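PDB 4M9O: beta-2-microglobulin from Danio rerio, which serves as a component of the class I major histocompatibility complex and takes part in presenting peptide antigens to the immune system. Local coordinates for residues Pro7-Tyr12 with Cys27-Phe32; Asn23-Tyr28 with Val70-Glu75; Ser31-Asp36 with Lys60-His65; Glu79-Val84 with Lys92-Pro97. One frame throughout, in Å; residues are numbered along the deposited sequence.

Contact 1: Pro7-Tyr12 with Cys27-Phe32; sequences PKVHVY and CYVSSF
The amide of K8 donates to the carbonyl oxygen of S30, N to O 2.8 Å and almost straight at 175°, and S30 N answers to K8 O. Two residues on, H10 and Y28 repeat the exchange, and these two hydrogen-bonded pairs alternate with the non-hydrogen-bonded pairs V9-V29 and V11-C27. The carbonyls of K8, H10 and Y28 each take a CA-H contact as well, that of V9 CA to Y28 O measuring 3.4 Å. On the inner face V9 and V29 run alongside each other in the same direction, with CG2 to CG2 at 4.1 Å. With V9 CG1 anti to the backbone N (chi1 -178°), that methyl comes 3.9 Å from C27 SG, the sulfur bonded to C82. Just before the strand, P7 CB touches V29 CG1 at 3.8 Å, and its ring lies crosswise to F32. On the other face the phenol of Y12 leans across the strand pair until its OH stands 3.5 Å from Y28 CB, while H10 CD2 meets the edge of the Y28 ring. An antiparallel hairpin of this kind, one face carrying the disulfide cysteine and valines into the core, is typical of the first two strands of an immunoglobulin C1-type sandwich.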
# COMPACT_ATOMS: atom_id res chain seq x y z
N PRO A 7 1.90 8.14 -9.35
CA PRO A 7 2.44 7.01 -8.63
C PRO A 7 2.10 5.69 -9.28
O PRO A 7 1.05 5.54 -9.80
CB PRO A 7 1.80 7.13 -7.27
CG PRO A 7 1.06 8.36 -7.26
CD PRO A 7 0.81 8.76 -8.61
N LYS A 8 3.01 4.75 -9.25
CA LYS A 8 2.72 3.38 -9.59
C LYS A 8 2.54 2.68 -8.26
O LYS A 8 3.39 2.73 -7.45
CB LYS A 8 3.85 2.73 -10.38
CG LYS A 8 4.25 3.43 -11.61
CD LYS A 8 5.45 2.86 -12.22
CE LYS A 8 5.65 3.27 -13.68
NZ LYS A 8 4.51 3.90 -14.38
N VAL A 9 1.41 2.05 -8.07
CA VAL A 9 1.03 1.42 -6.83
C VAL A 9 0.72 -0.05 -6.97
O VAL A 9 0.03 -0.45 -7.86
CB VAL A 9 -0.21 2.09 -6.23
CG1 VAL A 9 -0.58 1.50 -4.94
CG2 VAL A 9 -0.06 3.54 -6.14
N HIS A 10 1.26 -0.83 -6.05
CA HIS A 10 1.01 -2.23 -5.93
C HIS A 10 0.63 -2.65 -4.51
O HIS A 10 1.28 -2.30 -3.59
CB HIS A 10 2.22 -3.01 -6.39
CG HIS A 10 2.72 -2.61 -7.74
ND1 HIS A 10 2.30 -3.22 -8.88
CD2 HIS A 10 3.58 -1.65 -8.12
CE1 HIS A 10 2.88 -2.66 -9.92
NE2 HIS A 10 3.68 -1.72 -9.48
N VAL A 11 -0.44 -3.39 -4.38
CA VAL A 11 -0.85 -4.02 -3.13
C VAL A 11 -0.72 -5.54 -3.20
O VAL A 11 -1.18 -6.14 -4.11
CB VAL A 11 -2.24 -3.63 -2.72
CG1 VAL A 11 -2.49 -3.93 -1.31
CG2 VAL A 11 -2.48 -2.24 -2.98
N TYR A 12 -0.04 -6.13 -2.24
CA TYR A 12 0.31 -7.51 -2.24
C TYR A 12 0.60 -8.02 -0.86
O TYR A 12 0.95 -7.29 -0.00
CB TYR A 12 1.50 -7.79 -3.18
CG TYR A 12 2.71 -6.95 -2.96
CD1 TYR A 12 2.88 -5.79 -3.64
CD2 TYR A 12 3.66 -7.31 -2.05
CE1 TYR A 12 3.95 -5.02 -3.46
CE2 TYR A 12 4.77 -6.52 -1.85
CZ TYR A 12 4.90 -5.37 -2.55
OH TYR A 12 5.96 -4.58 -2.39
N CYS A 27 1.84 -2.30 0.70
CA CYS A 27 1.52 -1.34 -0.34
C CYS A 27 2.78 -0.62 -0.74
O CYS A 27 3.34 0.05 0.03
CB CYS A 27 0.50 -0.32 0.11
SG CYS A 27 -0.09 0.86 -1.11
N TYR A 28 3.17 -0.77 -1.97
CA TYR A 28 4.39 -0.19 -2.50
C TYR A 28 4.08 0.86 -3.52
O TYR A 28 3.36 0.62 -4.45
CB TYR A 28 5.26 -1.27 -3.08
CG TYR A 28 6.52 -0.81 -3.76
CD1 TYR A 28 7.61 -0.46 -3.03
CD2 TYR A 28 6.62 -0.80 -5.13
CE1 TYR A 28 8.74 -0.08 -3.64
CE2 TYR A 28 7.75 -0.41 -5.74
CZ TYR A 28 8.81 -0.06 -4.99
OH TYR A 28 9.94 0.33 -5.53
N VAL A 29 4.63 2.03 -3.31
CA VAL A 29 4.39 3.17 -4.13
C VAL A 29 5.68 3.75 -4.71
O VAL A 29 6.63 3.95 -4.05
CB VAL A 29 3.63 4.24 -3.42
CG1 VAL A 29 3.33 5.33 -4.35
CG2 VAL A 29 2.39 3.73 -2.84
N SER A 30 5.66 3.98 -6.00
CA SER A 30 6.84 4.29 -6.71
C SER A 30 6.68 5.21 -7.90
O SER A 30 5.66 5.30 -8.43
CB SER A 30 7.47 2.98 -7.16
OG SER A 30 8.66 3.21 -7.80
N SER A 31 7.77 5.82 -8.30
CA SER A 31 7.90 6.64 -9.50
C SER A 31 7.02 7.87 -9.64
O SER A 31 6.60 8.17 -10.70
CB SER A 31 7.75 5.77 -10.73
OG SER A 31 8.48 4.62 -10.64
N PHE A 32 6.76 8.55 -8.56
CA PHE A 32 5.89 9.68 -8.54
C PHE A 32 6.74 10.91 -8.41
O PHE A 32 7.76 10.84 -7.86
CB PHE A 32 4.91 9.60 -7.38
CG PHE A 32 5.55 9.18 -6.10
CD1 PHE A 32 6.01 10.09 -5.23
CD2 PHE A 32 5.72 7.86 -5.80
CE1 PHE A 32 6.61 9.71 -4.09
CE2 PHE A 32 6.32 7.50 -4.68
CZ PHE A 32 6.77 8.44 -3.83

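Contact 2: Asn23-Tyr28 with Val70-Glu75; sequences NTLICY and VAFTPE
N23 opens the pairing with F72: its amide gives a hydrogen bond to F72 O (N to O 2.9 Å), and its own carbonyl receives F72 N at 3.0 Å. The second bond is nearly straight at the hydrogen, yet the donor stands 38° above the carbonyl plane, not on a lone pair. The two short strands run at 135° to each other. The side chain of N23 folds back on its own strand, where OD1 accepts the amide of T24 at 2.7 Å; ND2 is engaged by the carbonyl of F15, so both ends of this buried carboxamide are satisfied. T24 then forms a non-hydrogen-bonded pair with A71. Its CG2, anti to the backbone N, rests 3.7 Å from V70 O, the oxygen that also receives a CA-H contact from T24 CA. L25 and V70 form the next hydrogen-bonded pair: the leucine amide gives to V70 O, and its carbonyl takes V70 N, each at 2.9 Å. On the face shared by N23, L25, V70 and F72, L25 CB packs 4.1 Å from V70 CG1. The F72 ring turns an edge to the backbone of T24 and L25, but its spacing to L25 is too tight in the model and the detail there is doubtful. Beyond the two segments this ring meets W95 edge-to-face and approaches Y80. The pattern is typical of an immunoglobulin sandwich: an antiparallel strand pair whose inward side chains mesh with aromatic residues of the opposite sheet.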
# COMPACT_ATOMS: atom_id res chain seq x y z
N ASN A 23 -0.08 -13.15 8.05
CA ASN A 23 0.63 -12.71 6.88
C ASN A 23 0.99 -11.24 7.02
O ASN A 23 0.72 -10.64 7.99
CB ASN A 23 -0.23 -12.92 5.66
CG ASN A 23 0.55 -13.11 4.36
OD1 ASN A 23 1.61 -12.60 4.17
ND2 ASN A 23 -0.03 -13.82 3.48
N THR A 24 1.63 -10.68 6.02
CA THR A 24 1.93 -9.27 5.96
C THR A 24 1.30 -8.68 4.72
O THR A 24 1.45 -9.20 3.65
CB THR A 24 3.41 -9.00 5.92
OG1 THR A 24 4.05 -9.64 6.99
CG2 THR A 24 3.67 -7.57 6.03
N LEU A 25 0.60 -7.58 4.91
CA LEU A 25 -0.00 -6.81 3.85
C LEU A 25 0.92 -5.64 3.49
O LEU A 25 1.39 -4.95 4.34
CB LEU A 25 -1.43 -6.37 4.19
CG LEU A 25 -2.24 -5.65 3.11
CD1 LEU A 25 -2.55 -6.46 1.94
CD2 LEU A 25 -3.48 -4.94 3.60
N ILE A 26 1.20 -5.48 2.22
CA ILE A 26 2.13 -4.49 1.70
C ILE A 26 1.60 -3.59 0.60
O ILE A 26 1.01 -4.06 -0.30
CB ILE A 26 3.41 -5.18 1.19
CG1 ILE A 26 3.95 -6.16 2.21
CG2 ILE A 26 4.43 -4.19 0.79
CD1 ILE A 26 4.69 -7.29 1.67
N CYS A 27 1.84 -2.30 0.70
CA CYS A 27 1.52 -1.34 -0.34
C CYS A 27 2.78 -0.62 -0.74
O CYS A 27 3.34 0.05 0.03
CB CYS A 27 0.50 -0.32 0.11
SG CYS A 27 -0.09 0.86 -1.11
N TYR A 28 3.17 -0.77 -1.97
CA TYR A 28 4.39 -0.19 -2.50
C TYR A 28 4.08 0.86 -3.52
O TYR A 28 3.36 0.62 -4.45
CB TYR A 28 5.26 -1.27 -3.08
CG TYR A 28 6.52 -0.81 -3.76
CD1 TYR A 28 7.61 -0.46 -3.03
CD2 TYR A 28 6.62 -0.80 -5.13
CE1 TYR A 28 8.74 -0.08 -3.64
CE2 TYR A 28 7.75 -0.41 -5.74
CZ TYR A 28 8.81 -0.06 -4.99
OH TYR A 28 9.94 0.33 -5.53
N VAL A 70 1.71 -3.89 7.06
CA VAL A 70 1.03 -4.27 8.28
C VAL A 70 0.82 -5.78 8.45
O VAL A 70 0.54 -6.44 7.53
CB VAL A 70 -0.30 -3.51 8.41
CG1 VAL A 70 -1.32 -4.06 7.55
CG2 VAL A 70 -0.74 -3.42 9.82
N ALA A 71 0.93 -6.29 9.65
CA ALA A 71 0.55 -7.65 9.92
C ALA A 71 -0.96 -7.79 9.79
O ALA A 71 -1.67 -6.94 10.22
CB ALA A 71 0.98 -8.06 11.24
N PHE A 72 -1.42 -8.86 9.17
CA PHE A 72 -2.84 -9.14 9.02
C PHE A 72 -3.18 -10.61 8.93
O PHE A 72 -2.32 -11.38 8.69
CB PHE A 72 -3.49 -8.34 7.88
CG PHE A 72 -3.26 -8.90 6.49
CD1 PHE A 72 -4.27 -9.49 5.82
CD2 PHE A 72 -2.06 -8.78 5.84
CE1 PHE A 72 -4.09 -9.99 4.57
CE2 PHE A 72 -1.89 -9.28 4.59
CZ PHE A 72 -2.91 -9.87 3.96
N THR A 73 -4.43 -10.97 9.13
CA THR A 73 -4.90 -12.32 8.94
C THR A 73 -6.17 -12.29 8.10
O THR A 73 -7.20 -11.91 8.55
CB THR A 73 -5.17 -12.98 10.29
OG1 THR A 73 -3.96 -13.06 11.01
CG2 THR A 73 -5.72 -14.36 10.14
N PRO A 74 -6.09 -12.72 6.86
CA PRO A 74 -7.25 -12.67 6.00
C PRO A 74 -8.39 -13.60 6.41
O PRO A 74 -8.13 -14.64 6.88
CB PRO A 74 -6.66 -13.08 4.65
CG PRO A 74 -5.44 -13.72 4.95
CD PRO A 74 -4.90 -13.09 6.10
N GLU A 75 -9.62 -13.17 6.27
CA GLU A 75 -10.78 -13.96 6.53
C GLU A 75 -11.81 -13.65 5.46
O GLU A 75 -11.78 -12.62 4.84
CB GLU A 75 -11.37 -13.74 7.93
CG GLU A 75 -10.40 -13.60 9.11
CD GLU A 75 -9.85 -14.89 9.66
OE1 GLU A 75 -10.17 -15.96 9.17
OE2 GLU A 75 -9.10 -14.85 10.62

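Contact 3: Ser31-Asp36 with Lys60-His65; sequences SFHPPD and KGWQFH
W62 turns its carbonyl toward the S31-D36 loop at one end of the immunoglobulin sandwich: H33 CE1 approaches W62 O with the oxygen near the imidazole plane, and water 1 donates to the same oxygen at 3.0 Å. With Q63 it makes a classic beta bulge opposite E59. The indole itself stands crosswise to H33, whose NE2 lies near the indole plane, and Q63 CB covers one indole face. Q63 then reaches back with an extended chain; CG is anti to the backbone N (chi1 -165°), and NE2 donates to S31 OG at 3.2 Å, with the oxygen close to the amide plane. F64 has the largest share of the contact. Its carbonyl accepts S31 N at 3.1 Å, while its amide donates to water 1, which also donates to F32 O at 2.8 Å; one solvent molecule thus ties three backbone groups of both segments together. The side chain of F64 is flanked in two ways: its CB sits over a face of the F32 ring, 4.1 Å from the centroid, and its own ring receives P35, two residues after H33, whose peptide bond to P34 is cis. F58 stacks on F64 as well. H65 leads its imidazole away from the loop, its CA lying near the F32 ring. Over the F64 ring, P35 CB stands 3.6 Å from the centroid and merely 8° off the normal, a well-centred CH-pi contact.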
# COMPACT_ATOMS: atom_id res chain seq x y z
N SER A 31 7.77 5.82 -8.30
CA SER A 31 7.90 6.64 -9.50
C SER A 31 7.02 7.87 -9.64
O SER A 31 6.60 8.17 -10.70
CB SER A 31 7.75 5.77 -10.73
OG SER A 31 8.48 4.62 -10.64
N PHE A 32 6.76 8.55 -8.56
CA PHE A 32 5.89 9.68 -8.54
C PHE A 32 6.74 10.91 -8.41
O PHE A 32 7.76 10.84 -7.86
CB PHE A 32 4.91 9.60 -7.38
CG PHE A 32 5.55 9.18 -6.10
CD1 PHE A 32 6.01 10.09 -5.23
CD2 PHE A 32 5.72 7.86 -5.80
CE1 PHE A 32 6.61 9.71 -4.09
CE2 PHE A 32 6.32 7.50 -4.68
CZ PHE A 32 6.77 8.44 -3.83
N HIS A 33 6.26 12.00 -8.99
CA HIS A 33 6.79 13.36 -8.91
C HIS A 33 5.58 14.32 -8.79
O HIS A 33 4.71 14.25 -9.58
CB HIS A 33 7.48 13.78 -10.19
CG HIS A 33 8.63 12.95 -10.60
ND1 HIS A 33 9.69 12.68 -9.79
CD2 HIS A 33 8.94 12.41 -11.79
CE1 HIS A 33 10.59 12.00 -10.44
NE2 HIS A 33 10.15 11.80 -11.66
N PRO A 34 5.55 15.24 -7.84
CA PRO A 34 6.56 15.45 -6.83
C PRO A 34 6.58 14.43 -5.68
O PRO A 34 5.60 13.78 -5.55
CB PRO A 34 6.18 16.83 -6.30
CG PRO A 34 4.80 16.92 -6.50
CD PRO A 34 4.46 16.21 -7.70
N PRO A 35 7.55 14.52 -4.82
CA PRO A 35 7.72 13.55 -3.77
C PRO A 35 6.78 13.72 -2.58
O PRO A 35 7.07 13.15 -1.62
CB PRO A 35 9.18 13.70 -3.38
CG PRO A 35 9.53 14.98 -3.82
CD PRO A 35 8.79 15.25 -5.05
N ASP A 36 5.75 14.53 -2.63
CA ASP A 36 4.80 14.60 -1.55
C ASP A 36 3.69 13.62 -1.78
O ASP A 36 3.00 13.69 -2.73
CB ASP A 36 4.23 16.01 -1.39
CG ASP A 36 5.05 16.87 -0.46
OD1 ASP A 36 5.64 16.36 0.48
OD2 ASP A 36 5.09 18.08 -0.64
N LYS A 60 18.80 6.98 -8.21
CA LYS A 60 19.29 7.27 -9.55
C LYS A 60 18.96 8.66 -10.07
O LYS A 60 18.75 8.83 -11.21
CB LYS A 60 18.77 6.25 -10.54
CG LYS A 60 18.96 4.82 -10.16
CD LYS A 60 18.07 3.88 -10.96
CE LYS A 60 16.87 3.41 -10.19
NZ LYS A 60 15.87 2.76 -11.02
N GLY A 61 18.88 9.62 -9.17
CA GLY A 61 18.41 10.96 -9.44
C GLY A 61 17.02 11.17 -10.01
O GLY A 61 16.79 12.20 -10.51
N TRP A 62 16.11 10.22 -9.91
CA TRP A 62 14.77 10.40 -10.40
C TRP A 62 13.68 9.63 -9.65
O TRP A 62 12.56 10.01 -9.62
CB TRP A 62 14.71 10.06 -11.88
CG TRP A 62 14.64 8.66 -12.16
CD1 TRP A 62 15.66 7.84 -12.28
CD2 TRP A 62 13.49 7.90 -12.36
NE1 TRP A 62 15.24 6.60 -12.53
CE2 TRP A 62 13.89 6.61 -12.59
CE3 TRP A 62 12.13 8.18 -12.34
CZ2 TRP A 62 13.01 5.60 -12.80
CZ3 TRP A 62 11.27 7.19 -12.56
CH2 TRP A 62 11.70 5.91 -12.77
N GLN A 63 14.03 8.50 -9.08
CA GLN A 63 13.02 7.63 -8.54
C GLN A 63 12.77 7.67 -7.03
O GLN A 63 13.60 7.37 -6.25
CB GLN A 63 13.22 6.21 -9.00
CG GLN A 63 12.01 5.37 -8.76
CD GLN A 63 12.20 3.96 -9.12
OE1 GLN A 63 13.14 3.34 -8.70
NE2 GLN A 63 11.31 3.43 -9.89
N PHE A 64 11.58 8.01 -6.69
CA PHE A 64 11.13 8.03 -5.33
C PHE A 64 10.34 6.75 -5.06
O PHE A 64 9.60 6.33 -5.88
CB PHE A 64 10.28 9.27 -5.09
CG PHE A 64 11.04 10.58 -5.10
CD1 PHE A 64 11.80 10.96 -4.05
CD2 PHE A 64 10.94 11.45 -6.14
CE1 PHE A 64 12.45 12.12 -4.07
CE2 PHE A 64 11.60 12.61 -6.13
CZ PHE A 64 12.35 12.94 -5.11
N HIS A 65 10.50 6.16 -3.90
CA HIS A 65 9.67 5.07 -3.48
C HIS A 65 9.41 4.95 -1.98
O HIS A 65 10.20 5.33 -1.19
CB HIS A 65 10.07 3.72 -4.09
CG HIS A 65 11.39 3.22 -3.66
ND1 HIS A 65 11.56 2.45 -2.53
CD2 HIS A 65 12.61 3.39 -4.18
CE1 HIS A 65 12.83 2.15 -2.40
NE2 HIS A 65 13.49 2.70 -3.39
O HOH W 1 9.81 9.09 -8.77

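Contact 4: Glu79-Val84 with Lys92-Pro97; sequences EYTCSV and KFSWEP
Y80 and W95 meet through backbone and side chain, and their backbone polar groups are well provided for. W95 N donates to Y80 O at 3.0 Å in an essentially straight bond, 179° at the hydrogen. Y80 N instead donates a hydrogen bond to water 2, which in turn donates to W95 O at 2.6 Å, so a solvent molecule stands in for the missing direct bond between amide and carbonyl. At the next bonded pair no water is needed: C82 N donates to F93 O at 2.9 Å, and F93 N donates to C82 O at 2.8 Å. Each of these carbonyls also draws in a CA-H group, T81 CA on F93 O and K92 CA on C82 O. Of the pairs without such bonds, S83 and K92 are joined by their side chains. The lysine chain, bent at chi2 (-90°) and beyond, curls over the serine and brings NZ 3.2 Å from S83 OG, to which it donates. T81 meets S94 through a methyl, CG2 to OG 3.6 Å. On the opposite face the Y80 and W95 side chains run side by side, CD2 to CE3 4.2 Å, and F93 turns a ring edge to C82 O. P97 CD covers one indole face. Strand 38-43 flanks strand 80-86 on its other side, bonding T81 and S83 through L42 and E40, while C82, F93 and W95 face V11, V9 and L25 of the other sheet, to which C82 is joined by its disulfide with C27.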
# COMPACT_ATOMS: atom_id res chain seq x y z
N GLU A 79 -12.36 -6.95 3.34
CA GLU A 79 -11.80 -6.20 2.25
C GLU A 79 -10.59 -5.37 2.73
O GLU A 79 -10.68 -4.67 3.68
CB GLU A 79 -12.87 -5.32 1.60
CG GLU A 79 -12.34 -4.29 0.68
CD GLU A 79 -13.36 -3.30 0.20
OE1 GLU A 79 -14.07 -3.60 -0.75
OE2 GLU A 79 -13.44 -2.19 0.73
N TYR A 80 -9.46 -5.51 2.05
CA TYR A 80 -8.25 -4.76 2.35
C TYR A 80 -7.86 -3.88 1.18
O TYR A 80 -7.79 -4.33 0.09
CB TYR A 80 -7.09 -5.66 2.72
CG TYR A 80 -7.29 -6.46 3.96
CD1 TYR A 80 -6.91 -5.98 5.16
CD2 TYR A 80 -7.87 -7.69 3.93
CE1 TYR A 80 -7.10 -6.69 6.28
CE2 TYR A 80 -8.08 -8.38 5.03
CZ TYR A 80 -7.68 -7.89 6.20
OH TYR A 80 -7.93 -8.61 7.31
N THR A 81 -7.64 -2.62 1.47
CA THR A 81 -7.27 -1.63 0.49
C THR A 81 -6.14 -0.69 0.92
O THR A 81 -5.94 -0.42 2.08
CB THR A 81 -8.45 -0.75 0.05
OG1 THR A 81 -8.88 -0.01 1.14
CG2 THR A 81 -9.58 -1.54 -0.41
N CYS A 82 -5.43 -0.20 -0.06
CA CYS A 82 -4.38 0.77 0.12
C CYS A 82 -4.86 2.06 -0.46
O CYS A 82 -5.30 2.09 -1.55
CB CYS A 82 -3.09 0.35 -0.55
SG CYS A 82 -1.77 1.48 -0.49
N SER A 83 -4.78 3.12 0.30
CA SER A 83 -5.24 4.41 -0.14
C SER A 83 -4.05 5.34 -0.36
O SER A 83 -3.30 5.52 0.51
CB SER A 83 -6.17 4.96 0.90
OG SER A 83 -6.82 6.12 0.51
N VAL A 84 -3.92 5.89 -1.55
CA VAL A 84 -2.82 6.78 -1.91
C VAL A 84 -3.23 8.19 -2.36
O VAL A 84 -3.94 8.35 -3.30
CB VAL A 84 -1.95 6.14 -2.99
CG1 VAL A 84 -0.80 6.96 -3.32
CG2 VAL A 84 -1.53 4.77 -2.63
N LYS A 92 -7.73 4.45 -4.47
CA LYS A 92 -7.80 3.25 -3.66
C LYS A 92 -7.45 1.99 -4.44
O LYS A 92 -7.88 1.82 -5.54
CB LYS A 92 -9.19 3.13 -3.06
CG LYS A 92 -9.65 4.32 -2.34
CD LYS A 92 -9.26 4.23 -0.93
CE LYS A 92 -10.34 4.70 -0.01
NZ LYS A 92 -10.00 5.94 0.71
N PHE A 93 -6.61 1.16 -3.87
CA PHE A 93 -6.17 -0.04 -4.54
C PHE A 93 -6.46 -1.27 -3.69
O PHE A 93 -6.00 -1.39 -2.61
CB PHE A 93 -4.69 0.07 -4.91
CG PHE A 93 -4.37 1.25 -5.75
CD1 PHE A 93 -4.22 1.14 -7.10
CD2 PHE A 93 -4.27 2.50 -5.21
CE1 PHE A 93 -3.94 2.20 -7.86
CE2 PHE A 93 -4.00 3.55 -5.98
CZ PHE A 93 -3.84 3.40 -7.31
N SER A 94 -7.27 -2.15 -4.21
CA SER A 94 -7.69 -3.35 -3.50
C SER A 94 -6.71 -4.51 -3.54
O SER A 94 -6.12 -4.74 -4.52
CB SER A 94 -9.05 -3.81 -4.01
OG SER A 94 -10.06 -2.88 -3.74
N TRP A 95 -6.57 -5.24 -2.47
CA TRP A 95 -5.82 -6.48 -2.48
C TRP A 95 -6.78 -7.54 -3.02
O TRP A 95 -7.80 -7.76 -2.47
CB TRP A 95 -5.33 -6.86 -1.10
CG TRP A 95 -4.58 -8.15 -1.04
CD1 TRP A 95 -3.52 -8.50 -1.76
CD2 TRP A 95 -4.87 -9.26 -0.21
NE1 TRP A 95 -3.11 -9.73 -1.45
CE2 TRP A 95 -3.93 -10.23 -0.49
CE3 TRP A 95 -5.84 -9.52 0.76
CZ2 TRP A 95 -3.92 -11.45 0.15
CZ3 TRP A 95 -5.81 -10.72 1.38
CH2 TRP A 95 -4.86 -11.67 1.08
N GLU A 96 -6.38 -8.15 -4.11
CA GLU A 96 -7.17 -9.07 -4.88
C GLU A 96 -6.43 -10.40 -5.02
O GLU A 96 -5.82 -10.62 -6.02
CB GLU A 96 -7.38 -8.51 -6.29
CG GLU A 96 -8.35 -7.35 -6.41
CD GLU A 96 -8.43 -6.71 -7.81
OE1 GLU A 96 -7.71 -7.14 -8.73
OE2 GLU A 96 -9.23 -5.77 -8.00
N PRO A 97 -6.47 -11.25 -4.01
CA PRO A 97 -5.86 -12.56 -4.16
C PRO A 97 -6.87 -13.45 -4.82
O PRO A 97 -7.98 -13.05 -5.06
CB PRO A 97 -5.67 -12.99 -2.73
CG PRO A 97 -6.76 -12.40 -2.07
CD PRO A 97 -6.92 -11.07 -2.64
O HOH W 2 -9.06 -7.48 -0.16

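The four contacts sample both layers of one immunoglobulin sandwich. Contacts 1, 2 and 3 all involve the sheet of strands 8-13, 23-30, 63-72 and 52-59; contact 4 is a hairpin of the facing sheet. Strand 23-30 serves contacts 1 and 2, whose centres lie about 15 Å apart, and contact 3 takes over where contact 1 ends, at S31 and F32. Contacts 2 and 3, with centres about 25 Å apart, occupy opposite sides of the chain's centre, contact 3 being nested within the loop that contact 2 closes. Contact 4 follows last along the chain. Its disulfide to C27, with packing against V9, V11 and F72, ties the two layers into one compact domain.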